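Local coordinates for hypothetical protein (Rhodococcus sp., PDB 2OV9) that probably hydrolyses medium- and long-chain fatty acyl-coenzyme A thioesters to free fatty acid and coenzyme A, as a thioesterase of the hotdog superfamily, at residues G127-L138 and L158-L168; L138-N146 and C200-V208. One frame throughout, in Å; residues are numbered along the deposited sequence. Where two conformers were deposited one is given.

Interaction 1: residues G127-L138 and L158-L168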
ATOM      1  N   GLY B 127       3.385 -11.485 -11.528  1.00 35.13           N
ATOM      2  CA  GLY B 127       2.135 -11.337 -12.267  1.00 34.51           C
ATOM      3  C   GLY B 127       0.900 -11.166 -11.406  1.00 33.54           C
ATOM      4  O   GLY B 127      -0.199 -11.097 -11.938  1.00 32.75           O
ATOM      5  N   HIS B 128       1.082 -11.095 -10.082  1.00 32.47           N
ATOM      6  CA  HIS B 128      -0.031 -11.061  -9.150  1.00 33.12           C
ATOM      7  C   HIS B 128       0.122  -9.961  -8.106  1.00 32.38           C
ATOM      8  O   HIS B 128       1.231  -9.455  -7.865  1.00 31.56           O
ATOM      9  CB  HIS B 128      -0.237 -12.423  -8.491  1.00 32.30           C
ATOM     10  CG  HIS B 128      -0.608 -13.495  -9.478  1.00 34.60           C
ATOM     11  ND1 HIS B 128       0.314 -14.102 -10.300  1.00 35.49           N
ATOM     12  CD2 HIS B 128      -1.811 -14.009  -9.824  1.00 35.15           C
ATOM     13  CE1 HIS B 128      -0.300 -14.968 -11.088  1.00 35.82           C
ATOM     14  NE2 HIS B 128      -1.591 -14.934 -10.815  1.00 35.50           N
ATOM     15  N   VAL B 129      -1.014  -9.583  -7.541  1.00 32.24           N
ATOM     16  CA  VAL B 129      -1.100  -8.504  -6.580  1.00 31.87           C
ATOM     17  C   VAL B 129      -0.520  -9.010  -5.280  1.00 32.53           C
ATOM     18  O   VAL B 129      -0.852 -10.119  -4.830  1.00 33.75           O
ATOM     19  CB  VAL B 129      -2.577  -8.121  -6.344  1.00 32.51           C
ATOM     20  CG1 VAL B 129      -2.703  -7.085  -5.212  1.00 30.37           C
ATOM     21  CG2 VAL B 129      -3.201  -7.585  -7.657  1.00 32.34           C
ATOM     22  N   HIS B 130       0.334  -8.207  -4.665  1.00 33.38           N
ATOM     23  CA  HIS B 130       0.839  -8.514  -3.327  1.00 33.17           C
ATOM     24  C   HIS B 130      -0.319  -8.770  -2.340  1.00 32.89           C
ATOM     25  O   HIS B 130      -1.246  -7.962  -2.232  1.00 33.14           O
ATOM     26  CB  HIS B 130       1.696  -7.345  -2.866  1.00 33.47           C
ATOM     27  CG  HIS B 130       2.578  -7.654  -1.702  1.00 34.96           C
ATOM     28  ND1 HIS B 130       2.083  -7.960  -0.454  1.00 35.64           N
ATOM     29  CD2 HIS B 130       3.930  -7.669  -1.586  1.00 34.83           C
ATOM     30  CE1 HIS B 130       3.087  -8.172   0.376  1.00 35.41           C
ATOM     31  NE2 HIS B 130       4.219  -7.992  -0.283  1.00 34.83           N
ATOM     32  N   GLY B 131      -0.271  -9.873  -1.605  1.00 32.40           N
ATOM     33  CA  GLY B 131      -1.321 -10.186  -0.653  1.00 32.67           C
ATOM     34  C   GLY B 131      -1.581  -9.029   0.314  1.00 32.66           C
ATOM     35  O   GLY B 131      -2.721  -8.789   0.722  1.00 32.66           O
ATOM     36  N   GLY B 132      -0.524  -8.298   0.652  1.00 32.74           N
ATOM     37  CA  GLY B 132      -0.628  -7.110   1.545  1.00 32.63           C
ATOM     38  C   GLY B 132      -1.379  -5.955   0.887  1.00 33.21           C
ATOM     39  O   GLY B 132      -2.063  -5.181   1.561  1.00 32.45           O
ATOM     40  N   VAL B 133      -1.226  -5.811  -0.432  1.00 32.77           N
ATOM     41  CA  VAL B 133      -1.947  -4.764  -1.149  1.00 32.94           C
ATOM     42  C   VAL B 133      -3.428  -5.139  -1.145  1.00 32.67           C
ATOM     43  O   VAL B 133      -4.308  -4.277  -0.970  1.00 32.53           O
ATOM     44  CB  VAL B 133      -1.434  -4.606  -2.603  1.00 32.78           C
ATOM     45  CG1 VAL B 133      -2.443  -3.811  -3.485  1.00 32.92           C
ATOM     46  CG2 VAL B 133      -0.051  -3.943  -2.608  1.00 32.11           C
ATOM     47  N   SER B 134      -3.720  -6.423  -1.359  1.00 33.09           N
ATOM     48  CA  SER B 134      -5.122  -6.875  -1.296  1.00 33.42           C
ATOM     49  C   SER B 134      -5.733  -6.537   0.058  1.00 33.83           C
ATOM     50  O   SER B 134      -6.887  -6.069   0.156  1.00 33.34           O
ATOM     51  CB  SER B 134      -5.212  -8.369  -1.584  1.00 33.47           C
ATOM     52  OG  SER B 134      -5.110  -8.564  -2.988  1.00 34.66           O
ATOM     53  N   ALA B 135      -4.948  -6.750   1.106  1.00 32.98           N
ATOM     54  CA  ALA B 135      -5.390  -6.433   2.464  1.00 33.33           C
ATOM     55  C   ALA B 135      -5.614  -4.924   2.613  1.00 34.12           C
ATOM     56  O   ALA B 135      -6.616  -4.498   3.228  1.00 32.44           O
ATOM     57  CB  ALA B 135      -4.353  -6.961   3.508  1.00 32.97           C
ATOM     58  N   LEU B 136      -4.696  -4.116   2.046  1.00 34.45           N
ATOM     59  CA  LEU B 136      -4.812  -2.650   2.145  1.00 35.06           C
ATOM     60  C   LEU B 136      -6.092  -2.190   1.456  1.00 34.26           C
ATOM     61  O   LEU B 136      -6.857  -1.389   2.016  1.00 34.26           O
ATOM     62  CB  LEU B 136      -3.594  -1.939   1.527  1.00 34.46           C
ATOM     63  CG  LEU B 136      -3.703  -0.472   1.080  1.00 35.44           C
ATOM     64  CD1 LEU B 136      -3.855   0.550   2.242  1.00 36.22           C
ATOM     65  CD2 LEU B 136      -2.471  -0.091   0.295  1.00 36.18           C
ATOM     66  N   LEU B 137      -6.324  -2.668   0.235  1.00 34.45           N
ATOM     67  CA  LEU B 137      -7.506  -2.236  -0.527  1.00 35.06           C
ATOM     68  C   LEU B 137      -8.772  -2.616   0.222  1.00 35.44           C
ATOM     69  O   LEU B 137      -9.677  -1.786   0.379  1.00 36.31           O
ATOM     70  CB  LEU B 137      -7.548  -2.854  -1.948  1.00 35.79           C
ATOM     71  CG  LEU B 137      -6.362  -2.610  -2.890  1.00 37.74           C
ATOM     72  CD1 LEU B 137      -6.669  -3.044  -4.338  1.00 40.01           C
ATOM     73  CD2 LEU B 137      -5.962  -1.177  -2.839  1.00 37.89           C
ATOM     74  N   LEU B 138      -8.825  -3.857   0.699  1.00 35.21           N
ATOM     75  CA  LEU B 138     -10.036  -4.378   1.390  1.00 34.91           C
ATOM     76  C   LEU B 138     -10.280  -3.629   2.706  1.00 35.06           C
ATOM     77  O   LEU B 138     -11.411  -3.275   3.027  1.00 34.70           O
ATOM     78  CB  LEU B 138      -9.961  -5.904   1.620  1.00 34.39           C
ATOM     79  CG  LEU B 138     -10.305  -6.724   0.354  1.00 34.73           C
ATOM     80  CD1 LEU B 138      -9.955  -8.177   0.542  1.00 33.92           C
ATOM     81  CD2 LEU B 138     -11.772  -6.605   0.020  1.00 35.55           C
ATOM     82  N   LEU B 158      -8.788  -7.226  11.514  1.00 38.06           N
ATOM     83  CA  LEU B 158      -9.055  -7.521  10.119  1.00 39.40           C
ATOM     84  C   LEU B 158      -8.637  -8.973   9.954  1.00 38.50           C
ATOM     85  O   LEU B 158      -7.546  -9.350  10.383  1.00 38.37           O
ATOM     86  CB  LEU B 158      -8.214  -6.595   9.231  1.00 39.07           C
ATOM     87  CG  LEU B 158      -8.527  -6.349   7.765  1.00 42.66           C
ATOM     88  CD1 LEU B 158      -9.655  -5.320   7.632  1.00 44.68           C
ATOM     89  CD2 LEU B 158      -7.232  -5.878   7.040  1.00 41.77           C
ATOM     90  N   SER B 159      -9.512  -9.795   9.389  1.00 37.89           N
ATOM     91  CA  SER B 159      -9.165 -11.176   9.062  1.00 37.41           C
ATOM     92  C   SER B 159      -9.288 -11.387   7.579  1.00 36.79           C
ATOM     93  O   SER B 159     -10.403 -11.419   7.071  1.00 36.19           O
ATOM     94  CB  SER B 159     -10.100 -12.137   9.769  1.00 37.75           C
ATOM     95  OG  SER B 159     -10.033 -11.891  11.162  1.00 40.77           O
ATOM     96  N   THR B 160      -8.153 -11.547   6.895  1.00 35.33           N
ATOM     97  CA  THR B 160      -8.154 -11.674   5.438  1.00 34.92           C
ATOM     98  C   THR B 160      -7.810 -13.087   5.027  1.00 34.52           C
ATOM     99  O   THR B 160      -6.834 -13.655   5.502  1.00 34.25           O
ATOM    100  CB  THR B 160      -7.157 -10.666   4.807  1.00 35.07           C
ATOM    101  OG1 THR B 160      -7.292  -9.403   5.481  1.00 36.84           O
ATOM    102  CG2 THR B 160      -7.431 -10.480   3.321  1.00 35.05           C
ATOM    103  N   ARG B 161      -8.627 -13.650   4.138  1.00 34.15           N
ATOM    104  CA  ARG B 161      -8.460 -15.015   3.664  1.00 34.12           C
ATOM    105  C   ARG B 161      -8.185 -14.993   2.164  1.00 33.98           C
ATOM    106  O   ARG B 161      -8.837 -14.265   1.425  1.00 33.57           O
ATOM    107  CB  ARG B 161      -9.731 -15.839   3.971  1.00 33.84           C
ATOM    108  CG  ARG B 161      -9.889 -16.198   5.456  1.00 35.64           C
ATOM    109  CD  ARG B 161     -10.910 -17.340   5.715  1.00 36.08           C
ATOM    110  NE  ARG B 161     -10.569 -18.581   5.011  1.00 40.06           N
ATOM    111  CZ  ARG B 161     -11.413 -19.303   4.273  1.00 42.82           C
ATOM    112  NH1 ARG B 161     -12.699 -18.955   4.144  1.00 40.89           N
ATOM    113  NH2 ARG B 161     -10.966 -20.408   3.680  1.00 45.13           N
ATOM    114  N   TYR B 162      -7.236 -15.817   1.730  1.00 33.43           N
ATOM    115  CA  TYR B 162      -6.766 -15.822   0.365  1.00 33.42           C
ATOM    116  C   TYR B 162      -7.140 -17.135  -0.293  1.00 34.14           C
ATOM    117  O   TYR B 162      -6.673 -18.197   0.119  1.00 33.79           O
ATOM    118  CB  TYR B 162      -5.240 -15.607   0.348  1.00 33.33           C
ATOM    119  CG  TYR B 162      -4.859 -14.254   0.905  1.00 34.46           C
ATOM    120  CD1 TYR B 162      -4.669 -13.155   0.059  1.00 34.82           C
ATOM    121  CD2 TYR B 162      -4.724 -14.058   2.277  1.00 33.55           C
ATOM    122  CE1 TYR B 162      -4.337 -11.893   0.588  1.00 35.61           C
ATOM    123  CE2 TYR B 162      -4.406 -12.803   2.806  1.00 35.37           C
ATOM    124  CZ  TYR B 162      -4.199 -11.734   1.944  1.00 36.14           C
ATOM    125  OH  TYR B 162      -3.887 -10.498   2.469  1.00 36.86           O
ATOM    126  N   HIS B 163      -7.952 -17.044  -1.334  1.00 34.50           N
ATOM    127  CA  HIS B 163      -8.598 -18.206  -1.924  1.00 35.82           C
ATOM    128  C   HIS B 163      -7.976 -18.619  -3.246  1.00 36.53           C
ATOM    129  O   HIS B 163      -7.804 -19.810  -3.508  1.00 36.10           O
ATOM    130  CB  HIS B 163     -10.091 -17.902  -2.117  1.00 35.66           C
ATOM    131  CG  HIS B 163     -10.773 -17.416  -0.872  1.00 36.99           C
ATOM    132  ND1 HIS B 163     -11.257 -18.278   0.091  1.00 39.32           N
ATOM    133  CD2 HIS B 163     -11.018 -16.167  -0.412  1.00 35.35           C
ATOM    134  CE1 HIS B 163     -11.780 -17.578   1.084  1.00 39.89           C
ATOM    135  NE2 HIS B 163     -11.661 -16.295   0.800  1.00 37.50           N
ATOM    136  N   ARG B 164      -7.695 -17.626  -4.097  1.00 36.91           N
ATOM    137  CA  ARG B 164      -7.196 -17.842  -5.453  1.00 37.94           C
ATOM    138  C   ARG B 164      -6.211 -16.708  -5.740  1.00 37.80           C
ATOM    139  O   ARG B 164      -6.368 -15.608  -5.202  1.00 35.86           O
ATOM    140  CB  ARG B 164      -8.339 -17.753  -6.469  1.00 37.74           C
ATOM    141  CG  ARG B 164      -9.526 -18.646  -6.185  1.00 39.11           C
ATOM    142  CD  ARG B 164     -10.654 -18.426  -7.182  1.00 40.29           C
ATOM    143  NE  ARG B 164     -10.262 -18.735  -8.558  1.00 43.59           N
ATOM    144  CZ  ARG B 164     -10.198 -19.967  -9.083  1.00 46.43           C
ATOM    145  NH1 ARG B 164     -10.504 -21.043  -8.361  1.00 48.25           N
ATOM    146  NH2 ARG B 164      -9.835 -20.128 -10.348  1.00 45.77           N
ATOM    147  N   PRO B 165      -5.167 -16.982  -6.545  1.00 37.95           N
ATOM    148  CA  PRO B 165      -4.265 -15.917  -7.028  1.00 37.73           C
ATOM    149  C   PRO B 165      -5.018 -14.675  -7.525  1.00 37.17           C
ATOM    150  O   PRO B 165      -6.068 -14.790  -8.171  1.00 37.09           O
ATOM    151  CB  PRO B 165      -3.550 -16.592  -8.205  1.00 38.08           C
ATOM    152  CG  PRO B 165      -3.432 -18.044  -7.745  1.00 38.24           C
ATOM    153  CD  PRO B 165      -4.727 -18.321  -7.003  1.00 38.50           C
ATOM    154  N   THR B 166      -4.486 -13.501  -7.212  1.00 35.82           N
ATOM    155  CA  THR B 166      -5.121 -12.250  -7.592  1.00 34.66           C
ATOM    156  C   THR B 166      -4.267 -11.593  -8.669  1.00 33.72           C
ATOM    157  O   THR B 166      -3.189 -11.101  -8.375  1.00 34.42           O
ATOM    158  CB  THR B 166      -5.205 -11.305  -6.381  1.00 34.27           C
ATOM    159  OG1 THR B 166      -5.762 -12.004  -5.255  1.00 35.85           O
ATOM    160  CG2 THR B 166      -6.083 -10.119  -6.719  1.00 33.96           C
ATOM    161  N   PRO B 167      -4.716 -11.605  -9.915  1.00 33.51           N
ATOM    162  CA  PRO B 167      -3.803 -11.146 -10.967  1.00 33.03           C
ATOM    163  C   PRO B 167      -3.681  -9.654 -11.130  1.00 31.95           C
ATOM    164  O   PRO B 167      -4.622  -8.918 -10.897  1.00 32.66           O
ATOM    165  CB  PRO B 167      -4.417 -11.730 -12.255  1.00 33.35           C
ATOM    166  CG  PRO B 167      -5.897 -11.880 -11.912  1.00 34.49           C
ATOM    167  CD  PRO B 167      -6.007 -12.099 -10.448  1.00 33.59           C
ATOM    168  N   LEU B 168      -2.510  -9.229 -11.575  1.00 32.12           N
ATOM    169  CA  LEU B 168      -2.299  -7.881 -12.079  1.00 31.95           C
ATOM    170  C   LEU B 168      -2.873  -7.807 -13.491  1.00 32.54           C
ATOM    171  O   LEU B 168      -3.125  -8.846 -14.122  1.00 31.19           O
ATOM    172  CB  LEU B 168      -0.790  -7.583 -12.125  1.00 31.95           C
ATOM    173  CG  LEU B 168       0.006  -7.574 -10.807  1.00 32.98           C
ATOM    174  CD1 LEU B 168       1.475  -7.449 -11.114  1.00 33.04           C
ATOM    175  CD2 LEU B 168      -0.487  -6.418  -9.919  1.00 28.80           C
TER
HETATM  176  O   HOH W   1      -3.744 -10.877  -3.151  1.00 30.35           O
HETATM  177  O   HOH W   2      -2.027 -13.107  -5.646  1.00 44.97           O
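Leu168 lies along the backbone of Gly127-Val129, its CG 3.6 Å from His128 C, while its CD2 crosses the Val129 side chain obliquely to meet CG2 at 3.7 Å. A short backbone pairing frames this overlap. Leu168 N donates to Gly127 O at 3.0 Å, from outside the carbonyl plane, and Val129 N reaches Thr166 O at 2.8 Å in a nearly linear bond. His128 and Pro165 run side by side, with His128 CD2 3.5 Å from Pro165 CB. The imidazole ND1 is hydrogen-bonded to Pro126 O, which helps fix the ring's rotation, and Thr166 O sits near the ring plane at its edge.

Farther along, Tyr162 reaches from strand 158-162 to the first turn of the helix. Its CG, anti to the carbonyl carbon and beside the backbone N (chi1 -63°), carries the ring toward that turn, where OH donates to Gly131 O at 2.7 Å from above the carbonyl plane. Ala135 N approaches the same oxygen from the other face, so two donors grip it. Gly131 has no side chain to hold the phenol off, and Tyr162 CE1 comes within 3.7 Å of Gly131 CA. Ala135 CB packs beside the hydroxyl. Water 1 joins Ser134 OG to Thr166 OG1; water 2 accepts from Thr166 N and gives a weak bond to Val129 O.

The axes of helix 131-138 and strand 158-162 approach to 9.7 Å at 131°. His130 is the N-cap: ND1 accepts from Gly132 N, which lies in the plane of the imidazole, while NE2 bonds His140 of the second subunit. This His-Gly-Gly start of the helix is typical of PaaI-like hotdog thioesterases.

Interaction 2: residues L138-N146 and C200-V208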
ATOM      1  N   LEU B 138      -8.825  -3.857   0.699  1.00 35.21           N
ATOM      2  CA  LEU B 138     -10.036  -4.378   1.390  1.00 34.91           C
ATOM      3  C   LEU B 138     -10.280  -3.629   2.706  1.00 35.06           C
ATOM      4  O   LEU B 138     -11.411  -3.275   3.027  1.00 34.70           O
ATOM      5  CB  LEU B 138      -9.961  -5.904   1.620  1.00 34.39           C
ATOM      6  CG  LEU B 138     -10.305  -6.724   0.354  1.00 34.73           C
ATOM      7  CD1 LEU B 138      -9.955  -8.177   0.542  1.00 33.92           C
ATOM      8  CD2 LEU B 138     -11.772  -6.605   0.020  1.00 35.55           C
ATOM      9  N   ASP B 139      -9.217  -3.378   3.463  1.00 34.98           N
ATOM     10  CA  ASP B 139      -9.360  -2.585   4.673  1.00 34.37           C
ATOM     11  C   ASP B 139     -10.089  -1.260   4.365  1.00 34.63           C
ATOM     12  O   ASP B 139     -11.117  -0.928   4.990  1.00 33.43           O
ATOM     13  CB  ASP B 139      -7.984  -2.316   5.290  1.00 34.75           C
ATOM     14  CG  ASP B 139      -8.065  -1.455   6.529  1.00 38.29           C
ATOM     15  OD1 ASP B 139      -8.390  -1.984   7.597  1.00 42.16           O
ATOM     16  OD2 ASP B 139      -7.821  -0.243   6.442  1.00 41.60           O
ATOM     17  N   HIS B 140      -9.556  -0.503   3.407  1.00 33.70           N
ATOM     18  CA  HIS B 140     -10.164   0.756   3.012  1.00 33.56           C
ATOM     19  C   HIS B 140     -11.608   0.647   2.538  1.00 33.47           C
ATOM     20  O   HIS B 140     -12.458   1.444   2.934  1.00 33.24           O
ATOM     21  CB  HIS B 140      -9.370   1.458   1.909  1.00 33.21           C
ATOM     22  CG  HIS B 140      -9.748   2.895   1.772  1.00 31.63           C
ATOM     23  ND1 HIS B 140      -9.311   3.854   2.660  1.00 31.66           N
ATOM     24  CD2 HIS B 140     -10.607   3.518   0.931  1.00 31.69           C
ATOM     25  CE1 HIS B 140      -9.848   5.021   2.345  1.00 31.93           C
ATOM     26  NE2 HIS B 140     -10.625   4.848   1.288  1.00 31.74           N
ATOM     27  N   VAL B 141     -11.881  -0.307   1.651  1.00 33.82           N
ATOM     28  CA  VAL B 141     -13.256  -0.548   1.225  1.00 34.59           C
ATOM     29  C   VAL B 141     -14.225  -0.767   2.386  1.00 34.61           C
ATOM     30  O   VAL B 141     -15.360  -0.271   2.335  1.00 33.97           O
ATOM     31  CB  VAL B 141     -13.343  -1.728   0.225  1.00 34.60           C
ATOM     32  CG1 VAL B 141     -14.782  -1.963  -0.184  1.00 36.95           C
ATOM     33  CG2 VAL B 141     -12.534  -1.366  -1.004  1.00 35.21           C
ATOM     34  N   LEU B 142     -13.799  -1.522   3.411  1.00 34.41           N
ATOM     35  CA  LEU B 142     -14.644  -1.725   4.606  1.00 34.26           C
ATOM     36  C   LEU B 142     -14.931  -0.394   5.302  1.00 34.38           C
ATOM     37  O   LEU B 142     -16.049  -0.163   5.761  1.00 34.00           O
ATOM     38  CB  LEU B 142     -14.004  -2.704   5.626  1.00 34.46           C
ATOM     39  CG  LEU B 142     -13.721  -4.140   5.146  1.00 33.86           C
ATOM     40  CD1 LEU B 142     -13.283  -4.992   6.323  1.00 34.12           C
ATOM     41  CD2 LEU B 142     -14.956  -4.718   4.484  1.00 31.81           C
ATOM     42  N   GLY B 143     -13.921   0.471   5.380  1.00 34.02           N
ATOM     43  CA  GLY B 143     -14.119   1.835   5.910  1.00 33.82           C
ATOM     44  C   GLY B 143     -15.157   2.631   5.141  1.00 33.82           C
ATOM     45  O   GLY B 143     -15.991   3.327   5.715  1.00 33.91           O
ATOM     46  N   VAL B 144     -15.102   2.533   3.822  1.00 33.43           N
ATOM     47  CA  VAL B 144     -16.038   3.234   2.978  1.00 32.97           C
ATOM     48  C   VAL B 144     -17.423   2.617   3.113  1.00 33.42           C
ATOM     49  O   VAL B 144     -18.419   3.345   3.149  1.00 33.32           O
ATOM     50  CB  VAL B 144     -15.582   3.206   1.501  1.00 33.17           C
ATOM     51  CG1 VAL B 144     -16.612   3.868   0.602  1.00 31.99           C
ATOM     52  CG2 VAL B 144     -14.227   3.896   1.347  1.00 32.32           C
ATOM     53  N   ALA B 145     -17.497   1.283   3.166  1.00 32.70           N
ATOM     54  CA  ALA B 145     -18.784   0.599   3.366  1.00 32.75           C
ATOM     55  C   ALA B 145     -19.410   1.022   4.674  1.00 32.36           C
ATOM     56  O   ALA B 145     -20.615   1.235   4.759  1.00 32.99           O
ATOM     57  CB  ALA B 145     -18.631  -0.907   3.306  1.00 30.98           C
ATOM     58  N   ASN B 146     -18.602   1.171   5.711  1.00 33.55           N
ATOM     59  CA  ASN B 146     -19.140   1.695   6.950  1.00 33.82           C
ATOM     60  C   ASN B 146     -19.678   3.122   6.832  1.00 34.44           C
ATOM     61  O   ASN B 146     -20.733   3.421   7.387  1.00 35.46           O
ATOM     62  CB  ASN B 146     -18.103   1.612   8.080  1.00 34.61           C
ATOM     63  CG  ASN B 146     -17.816   0.179   8.518  1.00 34.60           C
ATOM     64  OD1 ASN B 146     -18.616  -0.715   8.292  1.00 34.29           O
ATOM     65  ND2 ASN B 146     -16.694  -0.024   9.202  1.00 36.14           N
ATOM     66  N   CYS B 200     -11.098 -14.025  -4.948  1.00 34.30           N
ATOM     67  CA  CYS B 200      -9.656 -14.136  -4.797  1.00 34.35           C
ATOM     68  C   CYS B 200      -9.273 -13.946  -3.338  1.00 34.16           C
ATOM     69  O   CYS B 200      -8.531 -14.760  -2.768  1.00 34.33           O
ATOM     70  CB  CYS B 200      -8.969 -13.056  -5.639  1.00 34.30           C
ATOM     71  SG  CYS B 200      -9.172 -13.364  -7.368  1.00 38.82           S
ATOM     72  N   VAL B 201      -9.766 -12.862  -2.750  1.00 33.54           N
ATOM     73  CA  VAL B 201      -9.494 -12.533  -1.349  1.00 33.59           C
ATOM     74  C   VAL B 201     -10.796 -12.123  -0.692  1.00 34.29           C
ATOM     75  O   VAL B 201     -11.648 -11.477  -1.311  1.00 33.40           O
ATOM     76  CB  VAL B 201      -8.523 -11.345  -1.217  1.00 34.60           C
ATOM     77  CG1 VAL B 201      -8.031 -11.187   0.273  1.00 31.94           C
ATOM     78  CG2 VAL B 201      -7.336 -11.550  -2.117  1.00 36.22           C
ATOM     79  N   SER B 202     -10.960 -12.463   0.583  1.00 34.40           N
ATOM     80  CA  SER B 202     -12.128 -12.017   1.301  1.00 34.06           C
ATOM     81  C   SER B 202     -11.651 -11.494   2.644  1.00 34.75           C
ATOM     82  O   SER B 202     -10.561 -11.803   3.074  1.00 34.43           O
ATOM     83  CB  SER B 202     -13.141 -13.167   1.460  1.00 34.81           C
ATOM     84  OG  SER B 202     -12.636 -14.237   2.263  1.00 35.10           O
ATOM     85  N   VAL B 203     -12.475 -10.688   3.284  1.00 34.90           N
ATOM     86  CA  VAL B 203     -12.136 -10.112   4.573  1.00 35.54           C
ATOM     87  C   VAL B 203     -13.365  -9.979   5.458  1.00 36.57           C
ATOM     88  O   VAL B 203     -14.491  -9.829   4.959  1.00 35.51           O
ATOM     89  CB  VAL B 203     -11.452  -8.729   4.412  1.00 35.73           C
ATOM     90  CG1 VAL B 203     -12.415  -7.707   3.790  1.00 35.61           C
ATOM     91  CG2 VAL B 203     -10.901  -8.224   5.775  1.00 33.49           C
ATOM     92  N   GLU B 204     -13.123 -10.137   6.758  1.00 37.15           N
ATOM     93  CA  GLU B 204     -14.050  -9.759   7.828  0.50 38.28           C
ATOM     94  C   GLU B 204     -13.326  -8.764   8.740  1.00 38.59           C
ATOM     95  O   GLU B 204     -12.254  -9.105   9.284  1.00 38.32           O
ATOM     96  CB  GLU B 204     -14.439 -10.980   8.673  0.50 38.31           C
ATOM     97  CG  GLU B 204     -15.462 -11.940   8.064  0.50 39.06           C
ATOM     98  CD  GLU B 204     -15.740 -13.173   8.937  0.50 39.31           C
ATOM     99  OE1 GLU B 204     -15.494 -13.135  10.171  0.50 40.33           O
ATOM    100  OE2 GLU B 204     -16.211 -14.194   8.382  0.50 40.65           O
ATOM    101  N   GLY B 205     -13.896  -7.574   8.930  1.00 38.88           N
ATOM    102  CA  GLY B 205     -13.323  -6.583   9.863  1.00 39.82           C
ATOM    103  C   GLY B 205     -14.267  -6.245  10.999  1.00 40.79           C
ATOM    104  O   GLY B 205     -15.496  -6.266  10.845  1.00 40.36           O
ATOM    105  N   LEU B 206     -13.673  -5.942  12.145  1.00 41.60           N
ATOM    106  CA  LEU B 206     -14.399  -5.535  13.329  1.00 42.43           C
ATOM    107  C   LEU B 206     -14.001  -4.109  13.622  1.00 43.00           C
ATOM    108  O   LEU B 206     -12.814  -3.753  13.560  1.00 42.91           O
ATOM    109  CB  LEU B 206     -14.064  -6.445  14.514  1.00 43.14           C
ATOM    110  CG  LEU B 206     -14.368  -7.943  14.356  1.00 44.53           C
ATOM    111  CD1 LEU B 206     -13.818  -8.742  15.541  1.00 46.24           C
ATOM    112  CD2 LEU B 206     -15.879  -8.203  14.184  1.00 46.94           C
ATOM    113  N   PHE B 207     -14.999  -3.286  13.927  1.00 43.33           N
ATOM    114  CA  PHE B 207     -14.781  -1.864  14.129  1.00 43.89           C
ATOM    115  C   PHE B 207     -15.453  -1.433  15.428  1.00 44.50           C
ATOM    116  O   PHE B 207     -16.309  -2.144  15.960  1.00 44.18           O
ATOM    117  CB  PHE B 207     -15.314  -1.063  12.935  1.00 44.03           C
ATOM    118  CG  PHE B 207     -14.625  -1.375  11.630  1.00 43.92           C
ATOM    119  CD1 PHE B 207     -13.596  -0.562  11.162  1.00 44.64           C
ATOM    120  CD2 PHE B 207     -15.005  -2.472  10.868  1.00 44.61           C
ATOM    121  CE1 PHE B 207     -12.950  -0.841   9.960  1.00 44.42           C
ATOM    122  CE2 PHE B 207     -14.362  -2.773   9.647  1.00 43.03           C
ATOM    123  CZ  PHE B 207     -13.345  -1.958   9.189  1.00 44.37           C
ATOM    124  N   VAL B 208     -15.052  -0.275  15.939  1.00 45.43           N
ATOM    125  CA  VAL B 208     -15.608   0.244  17.187  1.00 46.68           C
ATOM    126  C   VAL B 208     -15.994   1.717  17.031  1.00 47.73           C
ATOM    127  O   VAL B 208     -15.116   2.565  16.855  1.00 48.07           O
ATOM    128  CB  VAL B 208     -14.613   0.083  18.365  1.00 46.31           C
ATOM    129  CG1 VAL B 208     -15.298   0.355  19.723  1.00 46.31           C
ATOM    130  CG2 VAL B 208     -13.982  -1.308  18.357  1.00 46.53           C
TER
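One face of the Phe207 ring carries the amide of Asn146: ND2 stands 3.3 Å above the plane, over the ring centre, with ND2 to Phe207 CD2 at 3.4 Å. Amide and ring planes are perpendicular, so the nitrogen end of the amide is directed at the pi cloud. Leu142 meets the ring obliquely, its CB 3.7 Å from Phe207 CZ. The other end of the amide is used elsewhere, OD1 bonding Thr188 OG1 on strand 185-194, which helps fix the amide's rotation.

One turn earlier on the helix, Leu142 and Val203 reach toward each other tip to tip, CD1 to CG1 at 3.8 Å. Val203 CG1 lies between its own backbone N and carbonyl carbon (chi1 65°), which places it between Leu142 and Leu138, whose CB is 3.7 Å away. Leu142 CD1 also settles 3.7 Å from Gly205 N, close to the strand backbone where the glycine bears no CB. Leu138 continues the row, its CD1 touching Val201 CG1 at 3.6 Å.

Alternate strand residues, Val201, Val203, Gly205 and Phe207, thus line the face turned to the helix; the axes of helix 138-146 and strand 201-208 come within 9.3 Å at 53°. The chemistry is that of a hotdog core: aliphatic packing holds helix to strand, and the buried Asn146 amide, set against the ring face, has hydrogen bonds elsewhere through both OD1 and ND2.

How the interactions relate
Interactions 1 and 2 use successive parts of helix 131-148, against neighbouring strands 154-162 and 199-208 of one sheet; they share Leu138, and their centres lie about 13 Å apart. Two probable hydrogen bonds connect segments 158-168 and 200-208, His163 NE2 to Ser202 OG at 2.7 Å and His163 N to Cys200 O at 2.8 Å, and Thr160 packs on Val201. Both contacts also reach the second subunit. Leu158-Arg161 pair with a strand there, carrying the sheet across the interface, and His130 of interaction 1 hydrogen-bonds His140 of the second subunit, a residue on the helix of interaction 2. In related hotdog thioesterases the active sites lie at such subunit interfaces.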